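Local structure of endopolygalacturonase (Chondrostereum purpureum, 1K5C) at residues A41-A52 with N69-N80. The protein probably hydrolyses the alpha-1,4 links between galacturonate units of polygalacturonate. Residues are numbered along the deposited sequence; the frame is centred on the assembly and turned at random.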
loop_
_atom_site.group_PDB
_atom_site.type_symbol
_atom_site.label_atom_id
_atom_site.label_comp_id
_atom_site.label_asym_id
_atom_site.label_seq_id
_atom_site.Cartn_x
_atom_site.Cartn_y
_atom_site.Cartn_z
ATOM N N ALA A 41 -24.918 -2.458 -5.239
ATOM C CA ALA A 41 -25.317 -1.059 -5.374
ATOM C C ALA A 41 -24.198 -0.238 -6.041
ATOM O O ALA A 41 -22.992 -0.527 -5.859
ATOM C CB ALA A 41 -25.615 -0.483 -4.000
ATOM N N THR A 42 -24.630 0.789 -6.750
ATOM C CA THR A 42 -23.716 1.844 -7.234
ATOM C C THR A 42 -23.772 2.979 -6.228
ATOM O O THR A 42 -24.858 3.469 -5.888
ATOM C CB THR A 42 -24.153 2.321 -8.596
ATOM O OG1 THR A 42 -24.011 1.231 -9.562
ATOM C CG2 THR A 42 -23.275 3.488 -9.128
ATOM N N VAL A 43 -22.595 3.419 -5.770
ATOM C CA VAL A 43 -22.463 4.575 -4.876
ATOM C C VAL A 43 -21.672 5.598 -5.650
ATOM O O VAL A 43 -20.527 5.335 -6.048
ATOM C CB VAL A 43 -21.731 4.176 -3.614
ATOM C CG1 VAL A 43 -21.551 5.402 -2.690
ATOM C CG2 VAL A 43 -22.449 3.016 -2.890
ATOM N N THR A 44 -22.268 6.778 -5.911
ATOM C CA THR A 44 -21.644 7.820 -6.684
ATOM C C THR A 44 -21.388 9.023 -5.820
ATOM O O THR A 44 -22.330 9.534 -5.181
ATOM C CB THR A 44 -22.552 8.246 -7.874
ATOM O OG1 THR A 44 -22.841 7.069 -8.678
ATOM C CG2 THR A 44 -21.896 9.291 -8.770
ATOM N N MET A 45 -20.140 9.488 -5.775
ATOM C CA MET A 45 -19.826 10.703 -5.048
ATOM C C MET A 45 -20.188 11.937 -5.850
ATOM O O MET A 45 -19.855 12.025 -7.050
ATOM C CB MET A 45 -18.318 10.807 -4.762
ATOM C CG MET A 45 -17.803 9.942 -3.727
ATOM S SD MET A 45 -16.119 10.276 -3.253
ATOM C CE MET A 45 -16.092 11.470 -1.895
ATOM N N ALA A 46 -20.840 12.880 -5.183
ATOM C CA ALA A 46 -21.288 14.133 -5.837
ATOM C C ALA A 46 -20.661 15.339 -5.172
ATOM O O ALA A 46 -20.970 16.475 -5.596
ATOM C CB ALA A 46 -22.813 14.245 -5.788
ATOM N N GLY A 47 -19.819 15.162 -4.172
ATOM C CA GLY A 47 -19.103 16.266 -3.521
ATOM C C GLY A 47 -17.943 15.696 -2.715
ATOM O O GLY A 47 -17.761 14.489 -2.638
ATOM N N ASP A 48 -17.149 16.632 -2.177
ATOM C CA ASP A 48 -15.999 16.251 -1.358
ATOM C C ASP A 48 -16.435 16.097 0.105
ATOM O O ASP A 48 -17.311 16.838 0.606
ATOM C CB ASP A 48 -14.945 17.340 -1.446
ATOM C CG ASP A 48 -14.372 17.556 -2.847
ATOM O OD1 ASP A 48 -14.465 16.636 -3.696
ATOM O OD2 ASP A 48 -13.778 18.647 -3.041
ATOM N N ILE A 49 -15.791 15.156 0.804
ATOM C CA ILE A 49 -16.092 14.907 2.232
ATOM C C ILE A 49 -14.869 15.274 3.038
ATOM O O ILE A 49 -13.787 14.729 2.834
ATOM C CB ILE A 49 -16.549 13.458 2.445
ATOM C CG1 ILE A 49 -17.852 13.204 1.617
ATOM C CG2 ILE A 49 -16.814 13.211 3.929
ATOM C CD1 ILE A 49 -18.301 11.800 1.592
ATOM N N THR A 50 -15.049 16.242 3.922
ATOM C CA THR A 50 -13.959 16.770 4.768
ATOM C C THR A 50 -14.134 16.276 6.183
ATOM O O THR A 50 -15.258 16.309 6.719
ATOM C CB THR A 50 -13.956 18.311 4.696
ATOM O OG1 THR A 50 -13.728 18.718 3.334
ATOM C CG2 THR A 50 -12.846 18.929 5.560
ATOM N N PHE A 51 -13.048 15.838 6.822
ATOM C CA PHE A 51 -13.132 15.267 8.177
ATOM C C PHE A 51 -12.513 16.267 9.148
ATOM O O PHE A 51 -11.293 16.539 9.139
ATOM C CB PHE A 51 -12.374 13.944 8.216
ATOM C CG PHE A 51 -13.086 12.875 7.419
ATOM C CD1 PHE A 51 -13.096 12.879 6.006
ATOM C CD2 PHE A 51 -13.757 11.826 8.082
ATOM C CE1 PHE A 51 -13.766 11.914 5.297
ATOM C CE2 PHE A 51 -14.404 10.832 7.344
ATOM C CZ PHE A 51 -14.410 10.884 5.946
ATOM N N ALA A 52 -13.369 16.870 9.993
ATOM C CA ALA A 52 -12.873 17.806 11.005
ATOM C C ALA A 52 -11.886 17.106 11.911
ATOM O O ALA A 52 -11.963 15.881 12.153
ATOM C CB ALA A 52 -14.074 18.356 11.809
ATOM N N ASN A 69 -20.255 -0.896 -6.775
ATOM C CA ASN A 69 -19.695 -0.097 -7.882
ATOM C C ASN A 69 -19.582 1.335 -7.341
ATOM O O ASN A 69 -20.577 2.040 -7.251
ATOM C CB ASN A 69 -20.657 -0.184 -9.062
ATOM C CG ASN A 69 -20.242 0.644 -10.222
ATOM O OD1 ASN A 69 -19.048 0.839 -10.451
ATOM N ND2 ASN A 69 -21.174 1.165 -10.993
ATOM N N PHE A 70 -18.363 1.740 -6.940
ATOM C CA PHE A 70 -18.148 3.051 -6.357
ATOM C C PHE A 70 -17.567 3.973 -7.386
ATOM O O PHE A 70 -16.464 3.720 -7.909
ATOM C CB PHE A 70 -17.257 2.940 -5.096
ATOM C CG PHE A 70 -17.174 4.218 -4.304
ATOM C CD1 PHE A 70 -16.356 5.275 -4.696
ATOM C CD2 PHE A 70 -17.923 4.338 -3.116
ATOM C CE1 PHE A 70 -16.274 6.422 -3.965
ATOM C CE2 PHE A 70 -17.860 5.501 -2.376
ATOM C CZ PHE A 70 -17.060 6.555 -2.821
ATOM N N VAL A 71 -18.308 5.040 -7.711
ATOM C CA VAL A 71 -17.989 5.959 -8.785
ATOM C C VAL A 71 -17.613 7.274 -8.131
ATOM O O VAL A 71 -18.479 8.025 -7.650
ATOM C CB VAL A 71 -19.212 6.104 -9.739
ATOM C CG1 VAL A 71 -18.909 7.168 -10.821
ATOM C CG2 VAL A 71 -19.605 4.750 -10.312
ATOM N N GLY A 72 -16.321 7.573 -8.098
ATOM C CA GLY A 72 -15.831 8.726 -7.327
ATOM C C GLY A 72 -16.034 10.058 -7.976
ATOM O O GLY A 72 -16.076 11.087 -7.284
ATOM N N ALA A 73 -16.081 10.090 -9.340
ATOM C CA ALA A 73 -16.265 11.348 -10.082
ATOM C C ALA A 73 -15.211 12.391 -9.632
ATOM O O ALA A 73 -15.476 13.602 -9.637
ATOM C CB ALA A 73 -17.708 11.845 -9.971
ATOM N N ASP A 74 -14.002 11.918 -9.327
ATOM C CA ASP A 74 -12.829 12.731 -8.990
ATOM C C ASP A 74 -13.010 13.555 -7.692
ATOM O O ASP A 74 -12.262 14.474 -7.437
ATOM C CB ASP A 74 -12.409 13.622 -10.166
ATOM C CG ASP A 74 -11.855 12.849 -11.322
ATOM O OD1 ASP A 74 -11.154 11.863 -11.091
ATOM O OD2 ASP A 74 -12.047 13.330 -12.456
ATOM N N HIS A 75 -13.957 13.140 -6.839
ATOM C CA HIS A 75 -14.108 13.819 -5.552
ATOM C C HIS A 75 -13.072 13.350 -4.533
ATOM O O HIS A 75 -12.329 12.393 -4.751
ATOM C CB HIS A 75 -15.547 13.640 -5.037
ATOM C CG HIS A 75 -16.491 14.413 -5.883
ATOM N ND1 HIS A 75 -16.635 15.765 -5.805
ATOM C CD2 HIS A 75 -17.329 13.959 -6.869
ATOM C CE1 HIS A 75 -17.527 16.163 -6.719
ATOM N NE2 HIS A 75 -17.963 15.122 -7.327
ATOM N N ILE A 76 -13.036 14.111 -3.422
ATOM C CA ILE A 76 -11.958 14.031 -2.424
ATOM C C ILE A 76 -12.510 13.677 -1.050
ATOM O O ILE A 76 -13.529 14.258 -0.614
ATOM C CB ILE A 76 -11.249 15.398 -2.347
ATOM C CG1 ILE A 76 -10.563 15.754 -3.679
ATOM C CG2 ILE A 76 -10.260 15.452 -1.197
ATOM C CD1 ILE A 76 -10.116 17.189 -3.741
ATOM N N PHE A 77 -11.797 12.776 -0.380
ATOM C CA PHE A 77 -11.905 12.571 1.077
ATOM C C PHE A 77 -10.722 13.318 1.693
ATOM O O PHE A 77 -9.567 12.940 1.457
ATOM C CB PHE A 77 -11.782 11.087 1.433
ATOM C CG PHE A 77 -12.907 10.208 0.945
ATOM C CD1 PHE A 77 -12.850 9.626 -0.335
ATOM C CD2 PHE A 77 -14.004 9.926 1.734
ATOM C CE1 PHE A 77 -13.882 8.789 -0.766
ATOM C CE2 PHE A 77 -15.005 9.086 1.300
ATOM C CZ PHE A 77 -14.952 8.490 0.042
ATOM N N ASP A 78 -11.008 14.410 2.417
ATOM C CA ASP A 78 -9.957 15.290 2.964
ATOM C C ASP A 78 -9.764 14.979 4.459
ATOM O O ASP A 78 -10.670 15.227 5.272
ATOM C CB ASP A 78 -10.366 16.731 2.740
ATOM C CG ASP A 78 -9.359 17.767 3.231
ATOM O OD1 ASP A 78 -8.382 17.402 3.887
ATOM O OD2 ASP A 78 -9.628 18.954 2.904
ATOM N N GLY A 79 -8.614 14.420 4.787
ATOM C CA GLY A 79 -8.320 13.998 6.139
ATOM C C GLY A 79 -7.710 15.077 7.016
ATOM O O GLY A 79 -7.448 14.816 8.227
ATOM N N ASN A 80 -7.457 16.290 6.509
ATOM C CA ASN A 80 -6.890 17.356 7.336
ATOM C C ASN A 80 -5.586 16.912 8.016
ATOM O O ASN A 80 -5.290 17.318 9.153
ATOM C CB ASN A 80 -7.915 17.859 8.389
ATOM C CG ASN A 80 -8.716 18.996 7.808
ATOM O OD1 ASN A 80 -8.166 19.961 7.292
ATOM N ND2 ASN A 80 -10.040 18.929 7.914
HETATM O O HOH W 1 -13.487 17.471 -6.390
HETATM O O HOH W 2 -9.366 14.622 10.270
#
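D48 and H75 meet where loops interrupt the strands of two neighbouring coils of the right-handed parallel beta-helix, the fold of family 28. D48 OD1 takes three donors: I76 N at 2.9 Å, H75 ND1 at 3.1 Å and a water that reaches weakly on to D74 O. The two protein donors approach from opposite faces of the carboxylate, each well out of its plane, whereas OD1 lies in the plane of the imidazole. D48 CG lies anti to its carbonyl carbon (chi1 -63°), which brings OD1 to the neighbouring coil. G47 CA makes a CH-pi contact over a face of the H75 ring, 3.8 Å from its centroid. The type I' turn G72–H75 carries the imidazole here.

On either side of these loops the backbones pair in parallel. N69 N and V71 N give to A41 O and V43 O, and N69 O and V71 O receive V43 N and M45 N; beyond them, I49 N, D78 N and F51 N bond to I76 O, I49 O and D78 O, the register having shifted by one residue. N69 ND2 donates to T42 OG1 (3.2 Å), reinforcing a pair already bridged, while its OD1 accepts from K110 NZ on the next coil. N80 ND2 gives F51 O a straight 3.0 Å bond from above the carbonyl plane, and N80 N closes an Asx turn on D78 OD1.

Inside the helix, M45 bends at chi3 (91°), which lays CE over the F77 face, 3.9 Å from the centroid, while SD stands at the edge of F70. Where strand pairing lapses, the D48 carboxylate thus serves I76 N and H75 ND1, and N80 ND2 takes F51 O just past the last pair, above an apolar sulfur-aromatic interior.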